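Long-range contacts in acetone carboxylase alpha subunit (Xanthobacter autotrophicus Py2, PDB 5M45), which belongs to the hydantoinase B/oxoprolinase family, holds a manganese ion, and takes its place as one chain in a six-chain assembly: residues C91-N96 with G113-A118; A98-L103 with A118-I123; I109-T114 with I146-P151; D153-V158 with G171-V176. All blocks are in the same frame, centred on the assembly; numbering follows the deposited sequence.

Contact 1. Residues C91-N96 with G113-A118; sequences CFTLYN and GTMGAA. With AE4 (3,6,9,12,15-pentaoxaheptadecan-1-ol), chain P.
C91 meets the helix only loosely: its carbonyl O lies 4.5 Å from CE of M115, the far end of a side chain that reaches out from helix 111-124 toward strand 90-95. Two residues on, T93 turns to the same partner, its OG1 standing 4.0 Å from M115 CE. The hydroxyl has its polar partner in T104 OG1 of the adjoining strand; toward M115 it makes simple van der Waals contact. The M115 chain runs extended through chi2 and bends at chi3 (-63°), which brings CE near T93 OG1 and also to 3.8 Å from Y95 OH.

Y95 does most of the work. With CG beside the backbone N and anti to the carbonyl carbon (chi1 -60°), the ring leans onto the helix, and OH ends 3.3 Å from M115 CB. The two side chains cross at about a right angle. OH also hydrogen-bonds V112 O, which fixes the phenol against the opening turns of the helix. Next to CZ on the ring, CE2 comes to 3.6 Å from CA of G116, an approach made possible by the missing side chain there. G116 also borders AE4, whose O19 makes a weak 3.4 Å hydrogen bond to G113 O.

The axes of 113-118 and 91-95 approach to 9.7 Å, at 46°: a helix laid across one face of an antiparallel sheet, with glycines lining the ligand pocket.

Contact 2. Residues A98-L103 with A118-I123; sequences AGDSLL and AIKYMI. With AE4 (3,6,9,12,15-pentaoxaheptadecan-1-ol), chain P.
K120 NZ donates to D100 OD1 at 3.0 Å, forming a salt bridge in which the ammonium group arrives from above the carboxylate plane, about 43° out of it. The same nitrogen hydrogen-bonds O19 of AE4 at 2.9 Å and lies just as near the ether atom O16, so the last two oxygens of the ligand chain both face the lysine nitrogen. D100 is held in turn by two tyrosines, Y41 OH on OD2 and Y376 OH on OD1, which probably help to stabilise its negative charge.

To get there the K120 side chain stays extended beyond CG and slides along the turn at A98 and G99. Its CE passes 3.4 Å from G99 O, a buried carbonyl with no hydrogen-bonding partner in the model. Behind the lysine, I119 sets CG2 3.8 Å from CA of G99, whose positive phi (80°) and lack of a side chain let the turn sit directly on the helix. I123 adds CD1 at 3.7 Å from A98 O.

The next residue after K120, Y121, points elsewhere, and its OH bonds H218 and R222 of a second copy of the protein. Around the contact, helix 24-38 closes in with L31 on A98 and L24 on I123, while Y95 of strand 90-95 packs against I119.

Contact 3. Residues I109-T114 with I146-P151; sequences IIHVGT and IGNVHP. With MN (manganese (II) ion), chain M.
I110 and V149 pack where the start of helix 111-124, which lies on the antiparallel sheet of this hydantoinase B/oxoprolinase-family protein, meets a metal-binding loop that leads into strand 153-162 and carries H150. The side-chain packing has two parts: CG2 of I110 lies 3.8 Å from CG2 of V149, with W401 touching both, and T114 CG2 lies 3.6 Å from G147 O. The I110 CG2 methyl also sits over one face of the H111 ring, offset toward its rim.

Polar groups gather at that ring's edge. N148 OD1 lies in the ring plane, 3.3 Å from H111 CE1, amide and imidazole planes 64° apart. At H111 ND1, T114 OG1 is hydrogen-bonded at 2.8 Å, and either may be the donor. N148 ND2 bonds D153 O and N142 O, which sets OD1 beside H111 and lets it take a weak hydrogen bond from H155 NE2.

At the end of the loop H150 NE2 binds the manganese ion at 2.3 Å, D153 and H175 completing the protein ligands, while H150 ND1 bonds S398 O.

Helix and loop are also linked through a water that donates to T114 O at 2.8 Å and to I146 O at 2.9 Å.

Contact 4. Residues D153-V158 with G171-V176; sequences DIHTIV and GGVTHV. With MN (manganese (II) ion), chain M.
The H155 ring takes V173 at its edge, near the ring plane, with CG2 of the valine 3.9 Å from CD2. The two side chains run alongside each other and point the same way. The H155 ring also meets that of H111, the planes about 65° apart. The other flat pair, D153 and H175, is held together by the manganese ion: D153 OD1 binds it at 2.0 Å and H175 ND1 at 2.3 Å, with the carboxylate and imidazole planes 72° apart. H175 CG is anti to the backbone N (chi1 176°), which carries ND1 toward the metal at the open end of the hairpin. S186 OG bonds H175 NE2 on the far side of the ring, and F456 meets that ring edge-to-face; both help fix its rotation.

The strands themselves are joined by an antiparallel ladder. Between the two flat pairs, I154 and T174 form a hydrogen-bonded pair, with T174 N to I154 O at 3.2 Å. Beyond H155, T156 and G172 make the next such pair, a little shorter: T156 N reaches G172 O at 2.9 Å, and G172 N returns the bond to T156 O. Toward the open end, I154 CG1 rests 3.9 Å from V176 CG1.

These are inner strands of an antiparallel sheet: strand 138-141 flanks 153-162, and strand 90-95 flanks 165-175. Helix 111-124 packs on the face bearing H155 and I157. Helix 227-255 packs on the other, its R237 bonding the hydroxyls of T156 and T174.

Overall arrangement
Helix 111-124 ties the set together, giving residues to contacts 1, 2 and 3, while contact 4 lies in the sheet on which that helix packs. Contacts 1 and 2, their centres 6 Å apart, are stitched by backbone bonding between neighbouring strands, as in L94 O to L102 N at 2.9 Å, and both border AE4. Contact 1 joins contact 4 through T93 N and G171 O, also 2.9 Å. Contacts 3 and 4, centred 10 Å apart, supply the three manganese-binding residues H150, D153 and H175. They are bridged by N148 ND2 to D153 O at 2.8 Å. The helix thus carries H111 near the metal site and, from G113 on, residues of the ligand pocket.

Contact 1. Residues C91-N96 with G113-A118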
loop_
_atom_site.group_PDB
_atom_site.type_symbol
_atom_site.label_atom_id
_atom_site.label_comp_id
_atom_site.label_asym_id
_atom_site.label_seq_id
_atom_site.Cartn_x
_atom_site.Cartn_y
_atom_site.Cartn_z
ATOM N N CYS A 91 -4.372 13.517 19.860
ATOM C CA CYS A 91 -3.508 13.604 21.077
ATOM C C CYS A 91 -2.155 14.205 20.697
ATOM O O CYS A 91 -1.627 13.898 19.623
ATOM C CB CYS A 91 -3.333 12.221 21.675
ATOM S SG CYS A 91 -2.282 12.060 23.135
ATOM N N PHE A 92 -1.603 15.048 21.576
ATOM C CA PHE A 92 -0.236 15.575 21.453
ATOM C C PHE A 92 0.579 15.290 22.718
ATOM O O PHE A 92 0.073 15.461 23.849
ATOM C CB PHE A 92 -0.239 17.083 21.187
ATOM C CG PHE A 92 -0.814 17.449 19.838
ATOM C CD1 PHE A 92 -0.035 17.350 18.682
ATOM C CD2 PHE A 92 -2.136 17.844 19.709
ATOM C CE1 PHE A 92 -0.567 17.657 17.437
ATOM C CE2 PHE A 92 -2.667 18.173 18.465
ATOM C CZ PHE A 92 -1.891 18.071 17.332
ATOM N N THR A 93 1.809 14.843 22.520
ATOM C CA THR A 93 2.637 14.335 23.582
ATOM C C THR A 93 4.098 14.876 23.460
ATOM O O THR A 93 4.674 14.952 22.340
ATOM C CB THR A 93 2.593 12.795 23.601
ATOM O OG1 THR A 93 1.223 12.337 23.675
ATOM C CG2 THR A 93 3.383 12.253 24.806
ATOM N N LEU A 94 4.684 15.243 24.614
ATOM C CA LEU A 94 6.065 15.767 24.686
ATOM C C LEU A 94 7.004 14.665 25.220
ATOM O O LEU A 94 6.688 14.048 26.246
ATOM C CB LEU A 94 6.113 17.020 25.566
ATOM C CG LEU A 94 7.486 17.653 25.859
ATOM C CD1 LEU A 94 8.209 18.093 24.586
ATOM C CD2 LEU A 94 7.286 18.827 26.809
ATOM N N TYR A 95 8.107 14.394 24.509
ATOM C CA TYR A 95 9.072 13.336 24.862
ATOM C C TYR A 95 10.472 13.893 25.175
ATOM O O TYR A 95 10.881 14.926 24.625
ATOM C CB TYR A 95 9.207 12.299 23.707
ATOM C CG TYR A 95 7.908 11.600 23.377
ATOM C CD1 TYR A 95 7.005 12.165 22.478
ATOM C CD2 TYR A 95 7.578 10.371 23.958
ATOM C CE1 TYR A 95 5.795 11.529 22.172
ATOM C CE2 TYR A 95 6.368 9.750 23.661
ATOM C CZ TYR A 95 5.486 10.343 22.746
ATOM O OH TYR A 95 4.251 9.767 22.464
ATOM N N ASN A 96 11.203 13.205 26.058
ATOM C CA ASN A 96 12.640 13.441 26.239
ATOM C C ASN A 96 13.447 12.779 25.079
ATOM O O ASN A 96 12.874 12.116 24.234
ATOM C CB ASN A 96 13.099 13.032 27.664
ATOM C CG ASN A 96 13.113 11.532 27.908
ATOM O OD1 ASN A 96 13.264 10.711 26.995
ATOM N ND2 ASN A 96 12.990 11.162 29.197
ATOM N N GLY A 113 2.258 5.794 24.326
ATOM C CA GLY A 113 3.114 4.617 24.165
ATOM C C GLY A 113 3.501 4.289 22.739
ATOM O O GLY A 113 4.665 4.005 22.477
ATOM N N THR A 114 2.543 4.321 21.792
ATOM C CA THR A 114 2.856 3.961 20.373
ATOM C C THR A 114 3.864 4.928 19.727
ATOM O O THR A 114 4.808 4.493 19.066
ATOM C CB THR A 114 1.624 3.856 19.473
ATOM O OG1 THR A 114 1.035 5.148 19.329
ATOM C CG2 THR A 114 0.604 2.913 20.044
ATOM N N MET A 115 3.713 6.222 19.940
ATOM C CA MET A 115 4.620 7.234 19.311
ATOM C C MET A 115 6.025 7.179 19.961
ATOM O O MET A 115 7.045 7.320 19.263
ATOM C CB MET A 115 4.030 8.649 19.367
ATOM C CG MET A 115 2.811 8.838 18.460
ATOM S SD MET A 115 2.104 10.524 18.378
ATOM C CE MET A 115 1.567 10.815 20.038
ATOM N N GLY A 116 6.079 6.924 21.272
ATOM C CA GLY A 116 7.376 6.705 21.931
ATOM C C GLY A 116 8.103 5.459 21.424
ATOM O O GLY A 116 9.343 5.472 21.223
ATOM N N ALA A 117 7.343 4.378 21.210
ATOM C CA ALA A 117 7.916 3.164 20.649
ATOM C C ALA A 117 8.411 3.367 19.199
ATOM O O ALA A 117 9.389 2.758 18.806
ATOM C CB ALA A 117 6.930 2.004 20.751
ATOM N N ALA A 118 7.753 4.219 18.425
ATOM C CA ALA A 118 8.234 4.570 17.082
ATOM C C ALA A 118 9.556 5.364 17.149
ATOM O O ALA A 118 10.481 5.094 16.369
ATOM C CB ALA A 118 7.196 5.342 16.286
HETATM C C2 AE4 P . 12.908 -6.379 34.285
HETATM C C3 AE4 P . 13.756 -5.606 33.276
HETATM O O4 AE4 P . 13.639 -4.204 33.535
HETATM C C5 AE4 P . 14.686 -3.383 32.993
HETATM C C6 AE4 P . 14.165 -1.972 32.696
HETATM O O7 AE4 P . 14.057 -1.709 31.288
HETATM C C8 AE4 P . 12.972 -2.418 30.670
HETATM C C9 AE4 P . 12.985 -2.148 29.176
HETATM C C11 AE4 P . 10.762 -1.426 28.593
HETATM O O10 AE4 P . 12.106 -1.058 28.894
HETATM C C12 AE4 P . 9.819 -0.519 29.363
HETATM O O13 AE4 P . 9.577 0.688 28.638
HETATM C C14 AE4 P . 8.328 1.274 28.981
HETATM C C15 AE4 P . 8.207 2.651 28.338
HETATM O O16 AE4 P . 7.990 2.476 26.938
HETATM C C17 AE4 P . 6.629 2.573 26.534
HETATM C C18 AE4 P . 6.600 2.553 25.010
HETATM O O19 AE4 P . 7.405 3.637 24.492
#

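Contact 2. Residues A98-L103 with A118-I123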
loop_
_atom_site.group_PDB
_atom_site.type_symbol
_atom_site.label_atom_id
_atom_site.label_comp_id
_atom_site.label_asym_id
_atom_site.label_seq_id
_atom_site.Cartn_x
_atom_site.Cartn_y
_atom_site.Cartn_z
ATOM N N ALA A 98 15.357 10.281 24.804
ATOM C CA ALA A 98 15.281 8.810 24.748
ATOM C C ALA A 98 13.924 8.261 24.301
ATOM O O ALA A 98 13.735 7.036 24.294
ATOM C CB ALA A 98 15.663 8.211 26.103
ATOM N N GLY A 99 12.977 9.134 23.954
ATOM C CA GLY A 99 11.625 8.715 23.561
ATOM C C GLY A 99 10.637 8.370 24.680
ATOM O O GLY A 99 9.593 7.786 24.416
ATOM N N ASP A 100 10.963 8.711 25.928
ATOM C CA ASP A 100 10.031 8.566 27.035
ATOM C C ASP A 100 9.174 9.833 27.229
ATOM O O ASP A 100 9.698 10.935 27.235
ATOM C CB ASP A 100 10.797 8.248 28.312
ATOM C CG ASP A 100 11.507 6.893 28.234
ATOM O OD1 ASP A 100 10.761 5.883 28.048
ATOM O OD2 ASP A 100 12.741 6.828 28.397
ATOM N N SER A 101 7.863 9.665 27.397
ATOM C CA SER A 101 6.942 10.809 27.516
ATOM C C SER A 101 7.070 11.465 28.877
ATOM O O SER A 101 7.246 10.759 29.890
ATOM C CB SER A 101 5.483 10.389 27.278
ATOM O OG SER A 101 5.038 9.490 28.284
ATOM N N LEU A 102 7.031 12.797 28.888
ATOM C CA LEU A 102 7.013 13.620 30.102
ATOM C C LEU A 102 5.598 14.101 30.474
ATOM O O LEU A 102 5.254 14.149 31.635
ATOM C CB LEU A 102 7.757 14.949 29.877
ATOM C CG LEU A 102 9.139 15.383 29.584
ATOM C CD1 LEU A 102 9.699 14.885 28.283
ATOM C CD2 LEU A 102 9.108 16.922 29.584
ATOM N N LEU A 103 4.855 14.594 29.480
ATOM C CA LEU A 103 3.503 15.174 29.640
ATOM C C LEU A 103 2.689 14.927 28.356
ATOM O O LEU A 103 3.254 14.815 27.230
ATOM C CB LEU A 103 3.595 16.694 29.858
ATOM C CG LEU A 103 4.235 17.144 31.176
ATOM C CD1 LEU A 103 4.543 18.608 31.237
ATOM C CD2 LEU A 103 3.344 16.819 32.366
ATOM N N ALA A 118 7.753 4.219 18.425
ATOM C CA ALA A 118 8.234 4.570 17.082
ATOM C C ALA A 118 9.556 5.364 17.149
ATOM O O ALA A 118 10.481 5.094 16.369
ATOM C CB ALA A 118 7.196 5.342 16.286
ATOM N N ILE A 119 9.636 6.322 18.065
ATOM C CA ILE A 119 10.891 7.047 18.298
ATOM C C ILE A 119 12.016 6.043 18.699
ATOM O O ILE A 119 13.124 6.103 18.161
ATOM C CB ILE A 119 10.719 8.133 19.380
ATOM C CG1 ILE A 119 9.856 9.284 18.866
ATOM C CG2 ILE A 119 12.075 8.695 19.821
ATOM C CD1 ILE A 119 9.207 10.142 19.946
ATOM N N LYS A 120 11.701 5.103 19.595
ATOM C CA LYS A 120 12.703 4.131 20.028
ATOM C C LYS A 120 13.160 3.192 18.875
ATOM O O LYS A 120 14.333 2.789 18.827
ATOM C CB LYS A 120 12.210 3.346 21.256
ATOM C CG LYS A 120 12.074 4.218 22.498
ATOM C CD LYS A 120 11.191 3.611 23.590
ATOM C CE LYS A 120 10.827 4.653 24.631
ATOM N NZ LYS A 120 10.007 4.121 25.732
ATOM N N TYR A 121 12.254 2.855 17.949
ATOM C CA TYR A 121 12.635 2.118 16.744
ATOM C C TYR A 121 13.690 2.905 15.907
ATOM O O TYR A 121 14.675 2.329 15.418
ATOM C CB TYR A 121 11.405 1.770 15.882
ATOM C CG TYR A 121 11.708 0.876 14.688
ATOM C CD1 TYR A 121 11.743 -0.512 14.828
ATOM C CD2 TYR A 121 11.987 1.406 13.434
ATOM C CE1 TYR A 121 12.017 -1.341 13.745
ATOM C CE2 TYR A 121 12.257 0.579 12.330
ATOM C CZ TYR A 121 12.279 -0.786 12.488
ATOM O OH TYR A 121 12.561 -1.613 11.446
ATOM N N MET A 122 13.460 4.195 15.717
ATOM C CA MET A 122 14.447 5.074 15.046
ATOM C C MET A 122 15.785 5.102 15.769
ATOM O O MET A 122 16.859 5.035 15.140
ATOM C CB MET A 122 13.895 6.512 14.836
ATOM C CG MET A 122 12.672 6.589 13.898
ATOM S SD MET A 122 12.202 8.250 13.361
ATOM C CE MET A 122 11.244 8.853 14.727
ATOM N N ILE A 123 15.737 5.180 17.083
ATOM C CA ILE A 123 16.952 5.163 17.920
ATOM C C ILE A 123 17.728 3.856 17.690
ATOM O O ILE A 123 18.910 3.865 17.349
ATOM C CB ILE A 123 16.597 5.353 19.415
ATOM C CG1 ILE A 123 16.027 6.756 19.629
ATOM C CG2 ILE A 123 17.838 5.127 20.290
ATOM C CD1 ILE A 123 15.569 7.069 21.038
HETATM C C2 AE4 P . 12.908 -6.379 34.285
HETATM C C3 AE4 P . 13.756 -5.606 33.276
HETATM O O4 AE4 P . 13.639 -4.204 33.535
HETATM C C5 AE4 P . 14.686 -3.383 32.993
HETATM C C6 AE4 P . 14.165 -1.972 32.696
HETATM O O7 AE4 P . 14.057 -1.709 31.288
HETATM C C8 AE4 P . 12.972 -2.418 30.670
HETATM C C9 AE4 P . 12.985 -2.148 29.176
HETATM C C11 AE4 P . 10.762 -1.426 28.593
HETATM O O10 AE4 P . 12.106 -1.058 28.894
HETATM C C12 AE4 P . 9.819 -0.519 29.363
HETATM O O13 AE4 P . 9.577 0.688 28.638
HETATM C C14 AE4 P . 8.328 1.274 28.981
HETATM C C15 AE4 P . 8.207 2.651 28.338
HETATM O O16 AE4 P . 7.990 2.476 26.938
HETATM C C17 AE4 P . 6.629 2.573 26.534
HETATM C C18 AE4 P . 6.600 2.553 25.010
HETATM O O19 AE4 P . 7.405 3.637 24.492
#

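Contact 3. Residues I109-T114 with I146-P151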
loop_
_atom_site.group_PDB
_atom_site.type_symbol
_atom_site.label_atom_id
_atom_site.label_comp_id
_atom_site.label_asym_id
_atom_site.label_seq_id
_atom_site.Cartn_x
_atom_site.Cartn_y
_atom_site.Cartn_z
ATOM N N ILE A 109 -4.975 8.662 24.252
ATOM C CA ILE A 109 -3.661 8.653 24.887
ATOM C C ILE A 109 -2.966 7.302 24.865
ATOM O O ILE A 109 -1.849 7.211 25.344
ATOM C CB ILE A 109 -3.663 9.251 26.330
ATOM C CG1 ILE A 109 -4.471 8.396 27.309
ATOM C CG2 ILE A 109 -4.128 10.703 26.304
ATOM C CD1 ILE A 109 -4.377 8.890 28.740
ATOM N N ILE A 110 -3.570 6.276 24.266
ATOM C CA ILE A 110 -2.824 5.034 23.945
ATOM C C ILE A 110 -1.590 5.359 23.108
ATOM O O ILE A 110 -0.582 4.648 23.160
ATOM C CB ILE A 110 -3.730 3.950 23.260
ATOM C CG1 ILE A 110 -3.095 2.554 23.366
ATOM C CG2 ILE A 110 -4.028 4.312 21.801
ATOM C CD1 ILE A 110 -4.059 1.430 23.053
ATOM N N HIS A 111 -1.641 6.458 22.355
ATOM C CA HIS A 111 -0.533 6.849 21.482
ATOM C C HIS A 111 0.634 7.526 22.181
ATOM O O HIS A 111 1.689 7.734 21.563
ATOM C CB HIS A 111 -1.063 7.651 20.282
ATOM C CG HIS A 111 -2.019 6.861 19.451
ATOM N ND1 HIS A 111 -1.607 5.857 18.602
ATOM C CD2 HIS A 111 -3.370 6.861 19.398
ATOM C CE1 HIS A 111 -2.663 5.296 18.047
ATOM N NE2 HIS A 111 -3.747 5.894 18.510
ATOM N N VAL A 112 0.501 7.810 23.472
ATOM C CA VAL A 112 1.656 8.179 24.305
ATOM C C VAL A 112 2.706 7.046 24.150
ATOM O O VAL A 112 3.868 7.310 23.802
ATOM C CB VAL A 112 1.271 8.417 25.789
ATOM C CG1 VAL A 112 2.496 8.521 26.671
ATOM C CG2 VAL A 112 0.391 9.652 25.947
ATOM N N GLY A 113 2.258 5.794 24.326
ATOM C CA GLY A 113 3.114 4.617 24.165
ATOM C C GLY A 113 3.501 4.289 22.739
ATOM O O GLY A 113 4.665 4.005 22.477
ATOM N N THR A 114 2.543 4.321 21.792
ATOM C CA THR A 114 2.856 3.961 20.373
ATOM C C THR A 114 3.864 4.928 19.727
ATOM O O THR A 114 4.808 4.493 19.066
ATOM C CB THR A 114 1.624 3.856 19.473
ATOM O OG1 THR A 114 1.035 5.148 19.329
ATOM C CG2 THR A 114 0.604 2.913 20.044
ATOM N N ILE A 146 5.798 -2.147 14.359
ATOM C CA ILE A 146 6.666 -1.544 15.363
ATOM C C ILE A 146 5.877 -0.940 16.547
ATOM O O ILE A 146 6.467 -0.248 17.386
ATOM C CB ILE A 146 7.640 -0.507 14.749
ATOM C CG1 ILE A 146 6.930 0.748 14.278
ATOM C CG2 ILE A 146 8.414 -1.130 13.577
ATOM C CD1 ILE A 146 7.865 1.821 13.777
ATOM N N GLY A 147 4.566 -1.240 16.624
ATOM C CA GLY A 147 3.799 -0.971 17.828
ATOM C C GLY A 147 2.476 -0.239 17.761
ATOM O O GLY A 147 1.757 -0.216 18.786
ATOM N N ASN A 148 2.111 0.329 16.617
ATOM C CA ASN A 148 0.877 1.119 16.498
ATOM C C ASN A 148 -0.426 0.255 16.622
ATOM O O ASN A 148 -0.400 -0.946 16.350
ATOM C CB ASN A 148 0.835 1.883 15.157
ATOM C CG ASN A 148 -0.127 3.094 15.172
ATOM O OD1 ASN A 148 -0.506 3.608 16.236
ATOM N ND2 ASN A 148 -0.494 3.571 13.969
ATOM N N VAL A 149 -1.543 0.908 16.965
ATOM C CA VAL A 149 -2.832 0.248 17.091
ATOM C C VAL A 149 -3.328 -0.281 15.743
ATOM O O VAL A 149 -3.648 -1.477 15.607
ATOM C CB VAL A 149 -3.882 1.226 17.680
ATOM C CG1 VAL A 149 -5.262 0.566 17.668
ATOM C CG2 VAL A 149 -3.499 1.662 19.078
ATOM N N HIS A 150 -3.371 0.606 14.753
ATOM C CA HIS A 150 -3.848 0.253 13.405
ATOM C C HIS A 150 -3.465 1.351 12.420
ATOM O O HIS A 150 -3.125 2.452 12.848
ATOM C CB HIS A 150 -5.381 -0.049 13.363
ATOM C CG HIS A 150 -6.279 1.090 13.747
ATOM N ND1 HIS A 150 -7.638 1.044 13.556
ATOM C CD2 HIS A 150 -6.030 2.302 14.296
ATOM C CE1 HIS A 150 -8.199 2.145 14.035
ATOM N NE2 HIS A 150 -7.245 2.923 14.489
ATOM N N PRO A 151 -3.518 1.068 11.110
ATOM C CA PRO A 151 -3.089 2.082 10.126
ATOM C C PRO A 151 -3.831 3.436 10.152
ATOM O O PRO A 151 -3.204 4.470 9.902
ATOM C CB PRO A 151 -3.261 1.371 8.785
ATOM C CG PRO A 151 -3.088 -0.101 9.131
ATOM C CD PRO A 151 -3.776 -0.248 10.462
HETATM MN MN MN M . -7.818 4.920 15.536
HETATM O O HOH W 1 4.783 2.072 17.576
#

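Contact 4. Residues D153-V158 with G171-V176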
loop_
_atom_site.group_PDB
_atom_site.type_symbol
_atom_site.label_atom_id
_atom_site.label_comp_id
_atom_site.label_asym_id
_atom_site.label_seq_id
_atom_site.Cartn_x
_atom_site.Cartn_y
_atom_site.Cartn_z
ATOM N N ASP A 153 -4.553 5.341 12.639
ATOM C CA ASP A 153 -3.976 6.287 13.568
ATOM C C ASP A 153 -2.613 6.765 13.035
ATOM O O ASP A 153 -1.601 6.054 13.164
ATOM C CB ASP A 153 -3.874 5.704 14.960
ATOM C CG ASP A 153 -5.228 5.485 15.597
ATOM O OD1 ASP A 153 -6.215 6.143 15.168
ATOM O OD2 ASP A 153 -5.352 4.651 16.534
ATOM N N ILE A 154 -2.602 7.946 12.440
ATOM C CA ILE A 154 -1.403 8.465 11.810
ATOM C C ILE A 154 -0.626 9.374 12.776
ATOM O O ILE A 154 -1.217 10.310 13.376
ATOM C CB ILE A 154 -1.742 9.294 10.538
ATOM C CG1 ILE A 154 -2.679 8.516 9.578
ATOM C CG2 ILE A 154 -0.466 9.750 9.853
ATOM C CD1 ILE A 154 -2.070 7.271 8.981
ATOM N N HIS A 155 0.673 9.104 12.907
ATOM C CA HIS A 155 1.594 9.921 13.717
ATOM C C HIS A 155 2.419 10.909 12.853
ATOM O O HIS A 155 2.928 10.515 11.798
ATOM C CB HIS A 155 2.633 9.080 14.490
ATOM C CG HIS A 155 2.094 7.852 15.143
ATOM N ND1 HIS A 155 2.887 6.750 15.395
ATOM C CD2 HIS A 155 0.868 7.558 15.639
ATOM C CE1 HIS A 155 2.161 5.818 16.006
ATOM N NE2 HIS A 155 0.929 6.286 16.155
ATOM N N THR A 156 2.570 12.149 13.350
ATOM C CA THR A 156 3.563 13.117 12.876
ATOM C C THR A 156 4.506 13.363 14.067
ATOM O O THR A 156 4.054 13.645 15.178
ATOM C CB THR A 156 2.925 14.436 12.410
ATOM O OG1 THR A 156 2.067 14.211 11.288
ATOM C CG2 THR A 156 4.010 15.472 12.006
ATOM N N ILE A 157 5.806 13.165 13.842
ATOM C CA ILE A 157 6.857 13.256 14.880
ATOM C C ILE A 157 7.960 14.277 14.433
ATOM O O ILE A 157 8.500 14.181 13.331
ATOM C CB ILE A 157 7.458 11.855 15.150
ATOM C CG1 ILE A 157 6.410 10.881 15.727
ATOM C CG2 ILE A 157 8.621 11.954 16.130
ATOM C CD1 ILE A 157 6.815 9.414 15.545
ATOM N N VAL A 158 8.251 15.267 15.290
ATOM C CA VAL A 158 9.207 16.352 15.000
ATOM C C VAL A 158 10.263 16.383 16.142
ATOM O O VAL A 158 9.890 16.467 17.322
ATOM C CB VAL A 158 8.483 17.709 14.925
ATOM C CG1 VAL A 158 9.474 18.838 14.774
ATOM C CG2 VAL A 158 7.472 17.693 13.780
ATOM N N GLY A 171 5.201 14.413 19.464
ATOM C CA GLY A 171 4.353 13.572 18.610
ATOM C C GLY A 171 2.915 14.045 18.613
ATOM O O GLY A 171 2.397 14.441 19.671
ATOM N N GLY A 172 2.281 14.007 17.440
ATOM C CA GLY A 172 0.843 14.266 17.298
ATOM C C GLY A 172 0.154 13.190 16.477
ATOM O O GLY A 172 0.688 12.750 15.446
ATOM N N VAL A 173 -0.998 12.716 16.953
ATOM C CA VAL A 173 -1.773 11.647 16.295
ATOM C C VAL A 173 -3.193 12.103 16.006
ATOM O O VAL A 173 -3.794 12.813 16.835
ATOM C CB VAL A 173 -1.767 10.344 17.115
ATOM C CG1 VAL A 173 -2.350 10.562 18.520
ATOM C CG2 VAL A 173 -2.534 9.217 16.403
ATOM N N THR A 174 -3.723 11.719 14.839
ATOM C CA THR A 174 -5.161 11.832 14.531
ATOM C C THR A 174 -5.670 10.485 13.999
ATOM O O THR A 174 -5.000 9.846 13.165
ATOM C CB THR A 174 -5.485 12.856 13.422
ATOM O OG1 THR A 174 -4.720 12.550 12.252
ATOM C CG2 THR A 174 -5.178 14.278 13.842
ATOM N N HIS A 175 -6.843 10.064 14.447
ATOM C CA HIS A 175 -7.563 8.971 13.775
ATOM C C HIS A 175 -8.171 9.491 12.466
ATOM O O HIS A 175 -9.036 10.363 12.515
ATOM C CB HIS A 175 -8.686 8.392 14.653
ATOM C CG HIS A 175 -9.489 7.339 13.941
ATOM N ND1 HIS A 175 -9.312 5.991 14.147
ATOM C CD2 HIS A 175 -10.391 7.448 12.931
ATOM C CE1 HIS A 175 -10.090 5.311 13.315
ATOM N NE2 HIS A 175 -10.761 6.171 12.573
ATOM N N VAL A 176 -7.711 8.970 11.320
ATOM C CA VAL A 176 -8.251 9.379 9.978
ATOM C C VAL A 176 -9.364 8.425 9.527
ATOM O O VAL A 176 -9.444 7.265 9.998
ATOM C CB VAL A 176 -7.161 9.491 8.892
ATOM C CG1 VAL A 176 -6.039 10.422 9.365
ATOM C CG2 VAL A 176 -6.575 8.108 8.500
HETATM MN MN MN M . -7.818 4.920 15.536
#